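Fucolectin-related protein (Streptococcus pneumoniae, PDB 2WMF) is the catalytic module of a family 98 glycoside hydrolase that probably cleaves host blood group antigens, an activity linked to fucose utilisation. Local coordinates at residues Thr335-Ile346 against Pro375-Ile386; Ser227-Cys235 against Ala325-Asn333. One frame throughout, in Å; residues are numbered along the deposited sequence.

Interaction 1 of 2, residues Thr335-Ile346 against Pro375-Ile386; sequences TKAVFWNGEGRI and PVIHEKIDKEKI
Trp340 lays its indole between Ile386 and Lys383 on one face and Gly342 of its own segment on the other. Ile386 CD1 sits 3.5 Å from the centroid of the five-membered ring and Lys383 CB lies over the six-membered ring, both as CH-pi contacts, while Gly342 CA packs the opposite face. With CG anti to the backbone N (chi1 -177°), the ring lies with one face against the first turn of helix 383-389. Its NE1 gives two weak, bent bonds, to Ile381 O at 2.9 Å and to His378 O, which lies at the ring edge. The Phe339 ring carries Ile346 CD1 over one face and has at its edge Asn341 OD1, which accepts from Ile346 N. Arg345 grips Glu379 side-on: NE meets OE2 at 2.9 Å and NH2 meets OE1 at 3.0 Å, both oxygens approached from above the carboxylate plane. Between the two rings, which leave the sheet on opposite faces, runs a parallel pairing of strands 337-340 and 376-377, bonded from Phe339 N to Pro375 O, Ile377 N to Phe339 O and Asn341 N to Ile377 O. Strand 337-340 is central in a three-stranded parallel sheet, completed by 394-396, and the contact packs on barrel helices 184-192 and 219-231. A water accepts from Asn341 ND2 and Glu379 N and donates to Glu379 OE2; with the two-point salt bridge, it would be expected to favour the ionised carboxylate and fix its rotation.

Interaction 2 of 2, residues Ser227-Cys235 against Ala325-Asn333; sequences SGFWLSGLC and APSKEEVVN
Trp230 and Leu231, in the last turn of helix 219-231 of the (beta/alpha)8 barrel, pack against the first turns of helix 328-334, the short segment axes crossing at -106° and 11.0 Å apart. A chi1 of 171° swings the Trp230 indole away from its own backbone nitrogen and out to the start of the other helix: CZ2 comes to 3.5 Å from Lys328 CA, Lys328 CG lies above one face toward the rim, and Val331 CG2 stands at the edge in the ring plane, 4.0 Å from CZ3. Leu231 takes a different rotamer, CG anti to the carbonyl carbon (chi1 -71°), and its CD2 enters between the two valines, 3.7 Å from Val331 CG1 and 3.8 Å from Val332 CG2. Both branches of Val331 are used, CG1 for the leucine and CG2 for the tryptophan. The helix that receives them begins with a capping box: Glu330 N donates to Ser327 OG and Ser327 N to Glu330 OE2. Helix 219-231 ends in a Schellman motif at Gly233, whose positive phi suits glycine. Lys328 is extended throughout, antiparallel to the indole as the two side chains slide past each other, and this carries its amine to the C-terminal end of the barrel helix. There a single water closes the gap, accepting from Lys328 NZ and donating to Leu231 O, at 2.7 Å from each.

Overall arrangement
The two contacts join helix 328-334 and the three-stranded sheet that follows it to the C-terminal end of helix 219-231. Helix 328-334 of interaction 2 runs almost directly into strand 337-340 of interaction 1, and the joint is tied by Thr335 OG1 bonding to Val331 O. Their centres lie about 14 Å apart and they touch: Pro375 CG rests on Leu231 CD1 at 3.6 Å, and Ile377 CG2 on Ser232 OG at 3.6 Å. Because helix 219-231 ends just before barrel strand 237-243, interaction 2 probably lies toward the N-terminal ends of the barrel strands, whereas (beta/alpha)8 enzymes carry their active sites at the C-terminal ends. No bound ligand takes part in either contact.

Interaction 1 of 2, residues Thr335-Ile346 against Pro375-Ile386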
loop_
_atom_site.group_PDB
_atom_site.type_symbol
_atom_site.label_atom_id
_atom_site.label_comp_id
_atom_site.label_asym_id
_atom_site.label_seq_id
_atom_site.Cartn_x
_atom_site.Cartn_y
_atom_site.Cartn_z
ATOM N N THR A 335 7.232 11.411 16.584
ATOM C CA THR A 335 5.823 11.682 16.900
ATOM C C THR A 335 5.717 12.747 17.982
ATOM O O THR A 335 6.169 12.550 19.102
ATOM C CB THR A 335 5.090 10.370 17.297
ATOM O OG1 THR A 335 5.144 9.419 16.203
ATOM C CG2 THR A 335 3.631 10.629 17.634
ATOM N N LYS A 336 5.111 13.881 17.638
ATOM C CA LYS A 336 4.912 14.972 18.600
ATOM C C LYS A 336 3.551 14.954 19.312
ATOM O O LYS A 336 3.384 15.583 20.366
ATOM C CB LYS A 336 5.102 16.325 17.917
ATOM C CG LYS A 336 6.395 16.506 17.107
ATOM C CD LYS A 336 7.628 16.298 17.901
ATOM C CE LYS A 336 8.837 16.443 16.963
ATOM N NZ LYS A 336 10.127 16.324 17.704
ATOM N N ALA A 337 2.571 14.292 18.714
ATOM C CA ALA A 337 1.248 14.126 19.317
ATOM C C ALA A 337 0.624 12.838 18.831
ATOM O O ALA A 337 0.913 12.389 17.715
ATOM C CB ALA A 337 0.293 15.304 18.935
ATOM N N VAL A 338 -0.225 12.246 19.694
ATOM C CA VAL A 338 -1.087 11.131 19.324
ATOM C C VAL A 338 -2.504 11.466 19.708
ATOM O O VAL A 338 -2.745 12.320 20.583
ATOM C CB VAL A 338 -0.680 9.779 20.001
ATOM C CG1 VAL A 338 0.734 9.432 19.658
ATOM C CG2 VAL A 338 -0.884 9.789 21.538
ATOM N N PHE A 339 -3.451 10.830 19.034
ATOM C CA PHE A 339 -4.850 10.915 19.425
ATOM C C PHE A 339 -5.223 9.587 20.071
ATOM O O PHE A 339 -5.142 8.524 19.424
ATOM C CB PHE A 339 -5.758 11.194 18.245
ATOM C CG PHE A 339 -7.214 11.380 18.643
ATOM C CD1 PHE A 339 -7.727 12.647 18.918
ATOM C CD2 PHE A 339 -8.038 10.287 18.812
ATOM C CE1 PHE A 339 -9.036 12.809 19.309
ATOM C CE2 PHE A 339 -9.349 10.435 19.226
ATOM C CZ PHE A 339 -9.845 11.694 19.471
ATOM N N TRP A 340 -5.635 9.661 21.334
ATOM C CA TRP A 340 -6.114 8.507 22.098
ATOM C C TRP A 340 -7.631 8.469 22.133
ATOM O O TRP A 340 -8.282 9.485 22.470
ATOM C CB TRP A 340 -5.604 8.580 23.544
ATOM C CG TRP A 340 -5.970 7.397 24.399
ATOM C CD1 TRP A 340 -5.894 6.085 24.063
ATOM C CD2 TRP A 340 -6.385 7.441 25.762
ATOM N NE1 TRP A 340 -6.272 5.292 25.126
ATOM C CE2 TRP A 340 -6.590 6.107 26.182
ATOM C CE3 TRP A 340 -6.678 8.484 26.651
ATOM C CZ2 TRP A 340 -7.036 5.786 27.465
ATOM C CZ3 TRP A 340 -7.129 8.153 27.947
ATOM C CH2 TRP A 340 -7.318 6.815 28.318
ATOM N N ASN A 341 -8.148 7.306 21.771
ATOM C CA ASN A 341 -9.587 7.034 21.716
ATOM C C ASN A 341 -10.215 6.859 23.089
ATOM O O ASN A 341 -11.388 6.515 23.176
ATOM C CB ASN A 341 -9.890 5.762 20.928
ATOM C CG ASN A 341 -10.100 5.980 19.460
ATOM O OD1 ASN A 341 -10.004 7.096 18.939
ATOM N ND2 ASN A 341 -10.441 4.891 18.786
ATOM N N GLY A 342 -9.489 7.119 24.169
ATOM C CA GLY A 342 -9.996 6.855 25.540
ATOM C C GLY A 342 -11.096 7.747 26.096
ATOM O O GLY A 342 -11.718 7.358 27.081
ATOM N N GLU A 343 -11.322 8.921 25.513
ATOM C CA GLU A 343 -12.388 9.857 25.957
ATOM C C GLU A 343 -13.273 10.247 24.762
ATOM O O GLU A 343 -13.644 11.424 24.601
ATOM C CB GLU A 343 -11.800 11.106 26.650
ATOM C CG GLU A 343 -10.906 10.750 27.809
ATOM C CD GLU A 343 -10.107 11.888 28.424
ATOM O OE1 GLU A 343 -10.268 13.087 28.089
ATOM O OE2 GLU A 343 -9.249 11.521 29.263
ATOM N N GLY A 344 -13.563 9.257 23.919
ATOM C CA GLY A 344 -14.305 9.455 22.688
ATOM C C GLY A 344 -13.442 9.085 21.508
ATOM O O GLY A 344 -12.263 9.387 21.513
ATOM N N ARG A 345 -14.031 8.477 20.483
ATOM C CA ARG A 345 -13.273 7.764 19.456
ATOM C C ARG A 345 -13.171 8.558 18.163
ATOM O O ARG A 345 -14.034 9.385 17.836
ATOM C CB ARG A 345 -13.872 6.384 19.182
ATOM C CG ARG A 345 -13.908 5.509 20.424
ATOM C CD ARG A 345 -15.016 4.478 20.457
ATOM N NE ARG A 345 -15.039 3.902 21.796
ATOM C CZ ARG A 345 -15.580 4.474 22.876
ATOM N NH1 ARG A 345 -16.243 5.626 22.776
ATOM N NH2 ARG A 345 -15.428 3.914 24.067
ATOM N N ILE A 346 -12.092 8.310 17.436
ATOM C CA ILE A 346 -11.857 8.998 16.159
ATOM C C ILE A 346 -13.013 8.725 15.156
ATOM O O ILE A 346 -13.312 9.568 14.289
ATOM C CB ILE A 346 -10.462 8.633 15.563
ATOM C CG1 ILE A 346 -10.090 9.637 14.465
ATOM C CG2 ILE A 346 -10.397 7.165 15.041
ATOM C CD1 ILE A 346 -9.837 11.016 14.977
ATOM N N PRO A 375 -0.619 9.077 14.755
ATOM C CA PRO A 375 -1.139 7.835 15.349
ATOM C C PRO A 375 -2.429 8.032 16.149
ATOM O O PRO A 375 -2.572 9.030 16.908
ATOM C CB PRO A 375 0.009 7.390 16.282
ATOM C CG PRO A 375 1.235 8.082 15.756
ATOM C CD PRO A 375 0.706 9.421 15.316
ATOM N N VAL A 376 -3.363 7.097 15.954
ATOM C CA VAL A 376 -4.512 6.951 16.812
ATOM C C VAL A 376 -4.280 5.724 17.665
ATOM O O VAL A 376 -3.996 4.645 17.132
ATOM C CB VAL A 376 -5.853 6.846 16.020
ATOM C CG1 VAL A 376 -6.986 6.347 16.946
ATOM C CG2 VAL A 376 -6.216 8.174 15.446
ATOM N N ILE A 377 -4.340 5.921 18.982
ATOM C CA ILE A 377 -4.149 4.828 19.921
ATOM C C ILE A 377 -5.528 4.351 20.429
ATOM O O ILE A 377 -6.372 5.137 20.839
ATOM C CB ILE A 377 -3.254 5.250 21.116
ATOM C CG1 ILE A 377 -1.947 5.939 20.642
ATOM C CG2 ILE A 377 -2.922 3.991 22.011
ATOM C CD1 ILE A 377 -1.088 5.064 19.701
ATOM N N HIS A 378 -5.713 3.042 20.431
ATOM C CA HIS A 378 -6.995 2.420 20.776
ATOM C C HIS A 378 -7.315 2.590 22.269
ATOM O O HIS A 378 -6.404 2.690 23.128
ATOM C CB HIS A 378 -6.909 0.945 20.405
ATOM C CG HIS A 378 -8.226 0.240 20.402
ATOM N ND1 HIS A 378 -8.759 -0.346 21.534
ATOM C CD2 HIS A 378 -9.081 -0.024 19.384
ATOM C CE1 HIS A 378 -9.913 -0.922 21.210
ATOM N NE2 HIS A 378 -10.121 -0.753 19.900
ATOM N N GLU A 379 -8.605 2.615 22.597
ATOM C CA GLU A 379 -9.051 2.791 23.973
ATOM C C GLU A 379 -8.565 1.730 24.963
ATOM O O GLU A 379 -8.518 2.005 26.164
ATOM C CB GLU A 379 -10.592 2.833 24.015
ATOM C CG GLU A 379 -11.265 1.538 23.671
ATOM C CD GLU A 379 -12.690 1.734 23.187
ATOM O OE1 GLU A 379 -13.593 1.585 24.052
ATOM O OE2 GLU A 379 -12.893 2.013 21.991
ATOM N N LYS A 380 -8.237 0.543 24.460
ATOM C CA LYS A 380 -7.813 -0.574 25.312
ATOM C C LYS A 380 -6.369 -0.418 25.816
ATOM O O LYS A 380 -5.932 -1.134 26.748
ATOM C CB LYS A 380 -8.009 -1.895 24.578
ATOM C CG LYS A 380 -9.457 -2.319 24.474
ATOM C CD LYS A 380 -10.019 -2.803 25.848
ATOM C CE LYS A 380 -11.485 -3.208 25.821
ATOM N NZ LYS A 380 -12.383 -2.054 25.496
ATOM N N ILE A 381 -5.625 0.515 25.218
ATOM C CA ILE A 381 -4.301 0.930 25.708
ATOM C C ILE A 381 -4.492 2.013 26.785
ATOM O O ILE A 381 -5.064 3.072 26.526
ATOM C CB ILE A 381 -3.402 1.479 24.559
ATOM C CG1 ILE A 381 -3.285 0.465 23.401
ATOM C CG2 ILE A 381 -2.008 1.855 25.112
ATOM C CD1 ILE A 381 -2.678 -0.915 23.771
ATOM N N ASP A 382 -4.019 1.767 28.000
ATOM C CA ASP A 382 -4.093 2.783 29.058
ATOM C C ASP A 382 -3.257 4.023 28.793
ATOM O O ASP A 382 -2.222 3.976 28.130
ATOM C CB ASP A 382 -3.655 2.204 30.417
ATOM C CG ASP A 382 -4.503 1.046 30.885
ATOM O OD1 ASP A 382 -5.567 0.725 30.276
ATOM O OD2 ASP A 382 -4.062 0.412 31.871
ATOM N N LYS A 383 -3.684 5.152 29.348
ATOM C CA LYS A 383 -2.959 6.389 29.146
ATOM C C LYS A 383 -1.527 6.296 29.673
ATOM O O LYS A 383 -0.601 6.810 29.047
ATOM C CB LYS A 383 -3.694 7.565 29.771
ATOM C CG LYS A 383 -3.364 8.923 29.097
ATOM C CD LYS A 383 -4.290 10.040 29.594
ATOM C CE LYS A 383 -4.000 11.409 28.941
ATOM N NZ LYS A 383 -5.150 12.392 29.212
ATOM N N GLU A 384 -1.346 5.607 30.802
ATOM C CA GLU A 384 -0.013 5.401 31.375
ATOM C C GLU A 384 0.904 4.685 30.396
ATOM O O GLU A 384 2.106 4.999 30.292
ATOM C CB GLU A 384 -0.092 4.563 32.654
ATOM C CG GLU A 384 0.155 5.330 33.922
ATOM C CD GLU A 384 -1.042 6.131 34.472
ATOM O OE1 GLU A 384 -0.777 7.081 35.272
ATOM O OE2 GLU A 384 -2.227 5.820 34.163
ATOM N N LYS A 385 0.341 3.718 29.672
ATOM C CA LYS A 385 1.088 2.989 28.642
ATOM C C LYS A 385 1.502 3.904 27.474
ATOM O O LYS A 385 2.632 3.836 26.962
ATOM C CB LYS A 385 0.281 1.801 28.130
ATOM C CG LYS A 385 1.056 0.852 27.213
ATOM C CD LYS A 385 2.367 0.363 27.859
ATOM C CE LYS A 385 3.083 -0.669 27.024
ATOM N NZ LYS A 385 4.563 -0.680 27.453
ATOM N N ILE A 386 0.599 4.795 27.079
ATOM C CA ILE A 386 0.927 5.767 26.026
ATOM C C ILE A 386 2.111 6.639 26.431
ATOM O O ILE A 386 3.033 6.886 25.638
ATOM C CB ILE A 386 -0.299 6.633 25.650
ATOM C CG1 ILE A 386 -1.428 5.735 25.146
ATOM C CG2 ILE A 386 0.092 7.703 24.603
ATOM C CD1 ILE A 386 -2.763 6.489 24.861
HETATM O O HOH W 1 -10.805 2.491 20.505
#

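Interaction 2 of 2, residues Ser227-Cys235 against Ala325-Asn333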
loop_
_atom_site.group_PDB
_atom_site.type_symbol
_atom_site.label_atom_id
_atom_site.label_comp_id
_atom_site.label_asym_id
_atom_site.label_seq_id
_atom_site.Cartn_x
_atom_site.Cartn_y
_atom_site.Cartn_z
ATOM N N SER A 227 -1.646 1.683 11.906
ATOM C CA SER A 227 -0.258 1.935 12.280
ATOM C C SER A 227 -0.176 2.157 13.818
ATOM O O SER A 227 0.803 1.750 14.484
ATOM C CB SER A 227 0.356 3.080 11.475
ATOM O OG SER A 227 -0.063 4.353 11.881
ATOM N N GLY A 228 -1.213 2.706 14.420
ATOM C CA GLY A 228 -1.279 2.870 15.882
ATOM C C GLY A 228 -1.226 1.525 16.622
ATOM O O GLY A 228 -0.585 1.416 17.682
ATOM N N PHE A 229 -1.862 0.493 16.072
ATOM C CA PHE A 229 -1.781 -0.885 16.659
ATOM C C PHE A 229 -0.329 -1.386 16.698
ATOM O O PHE A 229 0.118 -1.974 17.679
ATOM C CB PHE A 229 -2.609 -1.884 15.844
ATOM C CG PHE A 229 -4.126 -1.708 15.920
ATOM C CD1 PHE A 229 -4.770 -1.276 17.060
ATOM C CD2 PHE A 229 -4.886 -2.064 14.825
ATOM C CE1 PHE A 229 -6.151 -1.211 17.090
ATOM C CE2 PHE A 229 -6.240 -1.993 14.847
ATOM C CZ PHE A 229 -6.886 -1.555 15.949
ATOM N N TRP A 230 0.398 -1.139 15.627
ATOM C CA TRP A 230 1.811 -1.523 15.494
ATOM C C TRP A 230 2.613 -0.751 16.546
ATOM O O TRP A 230 3.404 -1.330 17.277
ATOM C CB TRP A 230 2.282 -1.190 14.077
ATOM C CG TRP A 230 3.745 -1.319 13.833
ATOM C CD1 TRP A 230 4.517 -2.460 13.956
ATOM C CD2 TRP A 230 4.627 -0.271 13.424
ATOM N NE1 TRP A 230 5.841 -2.151 13.648
ATOM C CE2 TRP A 230 5.905 -0.823 13.285
ATOM C CE3 TRP A 230 4.433 1.086 13.095
ATOM C CZ2 TRP A 230 6.992 -0.059 12.857
ATOM C CZ3 TRP A 230 5.519 1.836 12.695
ATOM C CH2 TRP A 230 6.771 1.262 12.564
ATOM N N LEU A 231 2.400 0.567 16.625
ATOM C CA LEU A 231 3.134 1.413 17.587
ATOM C C LEU A 231 2.815 1.016 19.037
ATOM O O LEU A 231 3.632 1.232 19.952
ATOM C CB LEU A 231 2.792 2.882 17.346
ATOM C CG LEU A 231 3.384 3.464 16.066
ATOM C CD1 LEU A 231 2.791 4.843 15.599
ATOM C CD2 LEU A 231 4.924 3.556 16.183
ATOM N N SER A 232 1.612 0.470 19.259
ATOM C CA SER A 232 1.153 0.040 20.579
ATOM C C SER A 232 1.603 -1.371 20.986
ATOM O O SER A 232 1.261 -1.832 22.081
ATOM C CB SER A 232 -0.383 0.108 20.633
ATOM O OG SER A 232 -0.896 1.426 20.422
ATOM N N GLY A 233 2.309 -2.049 20.083
ATOM C CA GLY A 233 2.827 -3.393 20.346
ATOM C C GLY A 233 1.843 -4.516 20.146
ATOM O O GLY A 233 2.086 -5.648 20.600
ATOM N N LEU A 234 0.723 -4.255 19.489
ATOM C CA LEU A 234 -0.300 -5.281 19.254
ATOM C C LEU A 234 -0.070 -6.140 17.997
ATOM O O LEU A 234 -0.665 -7.189 17.865
ATOM C CB LEU A 234 -1.678 -4.615 19.215
ATOM C CG LEU A 234 -2.116 -3.930 20.518
ATOM C CD1 LEU A 234 -3.421 -3.135 20.343
ATOM C CD2 LEU A 234 -2.242 -4.939 21.681
ATOM N N CYS A 235 0.789 -5.683 17.076
ATOM C CA CYS A 235 1.186 -6.472 15.909
ATOM C C CYS A 235 2.610 -6.011 15.536
ATOM O O CYS A 235 2.965 -4.834 15.678
ATOM C CB CYS A 235 0.197 -6.289 14.749
ATOM S SG CYS A 235 -0.050 -4.562 14.171
ATOM N N ALA A 325 12.288 0.931 5.583
ATOM C CA ALA A 325 11.299 1.850 6.135
ATOM C C ALA A 325 11.676 2.363 7.511
ATOM O O ALA A 325 12.461 1.735 8.217
ATOM C CB ALA A 325 9.942 1.156 6.237
ATOM N N PRO A 326 11.073 3.475 7.926
ATOM C CA PRO A 326 11.290 3.889 9.306
ATOM C C PRO A 326 10.965 2.779 10.281
ATOM O O PRO A 326 9.923 2.149 10.176
ATOM C CB PRO A 326 10.336 5.067 9.498
ATOM C CG PRO A 326 10.025 5.551 8.091
ATOM C CD PRO A 326 10.172 4.387 7.190
ATOM N N SER A 327 11.869 2.525 11.219
ATOM C CA SER A 327 11.635 1.564 12.261
ATOM C C SER A 327 10.602 2.013 13.289
ATOM O O SER A 327 10.236 3.190 13.328
ATOM C CB SER A 327 12.979 1.326 12.978
ATOM O OG SER A 327 13.353 2.497 13.677
ATOM N N LYS A 328 10.125 1.098 14.132
ATOM C CA LYS A 328 9.178 1.508 15.152
ATOM C C LYS A 328 9.726 2.675 16.000
ATOM O O LYS A 328 9.046 3.645 16.259
ATOM C CB LYS A 328 8.811 0.310 16.042
ATOM C CG LYS A 328 7.714 0.547 17.053
ATOM C CD LYS A 328 7.586 -0.658 17.998
ATOM C CE LYS A 328 6.620 -0.458 19.109
ATOM N NZ LYS A 328 6.690 -1.639 20.074
ATOM N N GLU A 329 10.983 2.570 16.410
ATOM C CA GLU A 329 11.567 3.602 17.262
ATOM C C GLU A 329 11.736 4.944 16.516
ATOM O O GLU A 329 11.536 6.006 17.093
ATOM C CB GLU A 329 12.874 3.103 17.914
ATOM C CG GLU A 329 13.970 2.771 16.962
ATOM C CD GLU A 329 14.000 1.314 16.478
ATOM O OE1 GLU A 329 13.001 0.580 16.528
ATOM O OE2 GLU A 329 15.066 0.895 15.992
ATOM N N GLU A 330 12.021 4.874 15.217
ATOM C CA GLU A 330 12.082 6.117 14.398
ATOM C C GLU A 330 10.687 6.801 14.326
ATOM O O GLU A 330 10.579 8.028 14.417
ATOM C CB GLU A 330 12.601 5.845 12.994
ATOM C CG GLU A 330 14.099 5.558 12.879
ATOM C CD GLU A 330 14.416 5.124 11.447
ATOM O OE1 GLU A 330 14.547 6.088 10.678
ATOM O OE2 GLU A 330 14.428 3.888 11.094
ATOM N N VAL A 331 9.650 5.991 14.129
ATOM C CA VAL A 331 8.287 6.518 14.129
ATOM C C VAL A 331 7.913 7.069 15.493
ATOM O O VAL A 331 7.442 8.205 15.587
ATOM C CB VAL A 331 7.293 5.511 13.571
ATOM C CG1 VAL A 331 5.862 6.073 13.573
ATOM C CG2 VAL A 331 7.690 5.126 12.149
ATOM N N VAL A 332 8.170 6.321 16.557
ATOM C CA VAL A 332 7.928 6.855 17.906
ATOM C C VAL A 332 8.654 8.200 18.106
ATOM O O VAL A 332 8.072 9.210 18.542
ATOM C CB VAL A 332 8.307 5.827 19.003
ATOM C CG1 VAL A 332 8.404 6.508 20.381
ATOM C CG2 VAL A 332 7.297 4.673 18.973
ATOM N N ASN A 333 9.920 8.251 17.720
ATOM C CA ASN A 333 10.729 9.414 18.072
ATOM C C ASN A 333 10.391 10.689 17.303
ATOM O O ASN A 333 10.594 11.793 17.824
ATOM C CB ASN A 333 12.201 9.064 18.078
ATOM C CG ASN A 333 12.554 8.229 19.326
ATOM O OD1 ASN A 333 12.010 8.497 20.405
ATOM N ND2 ASN A 333 13.387 7.223 19.187
HETATM O O HOH W 2 5.002 -0.219 21.716
#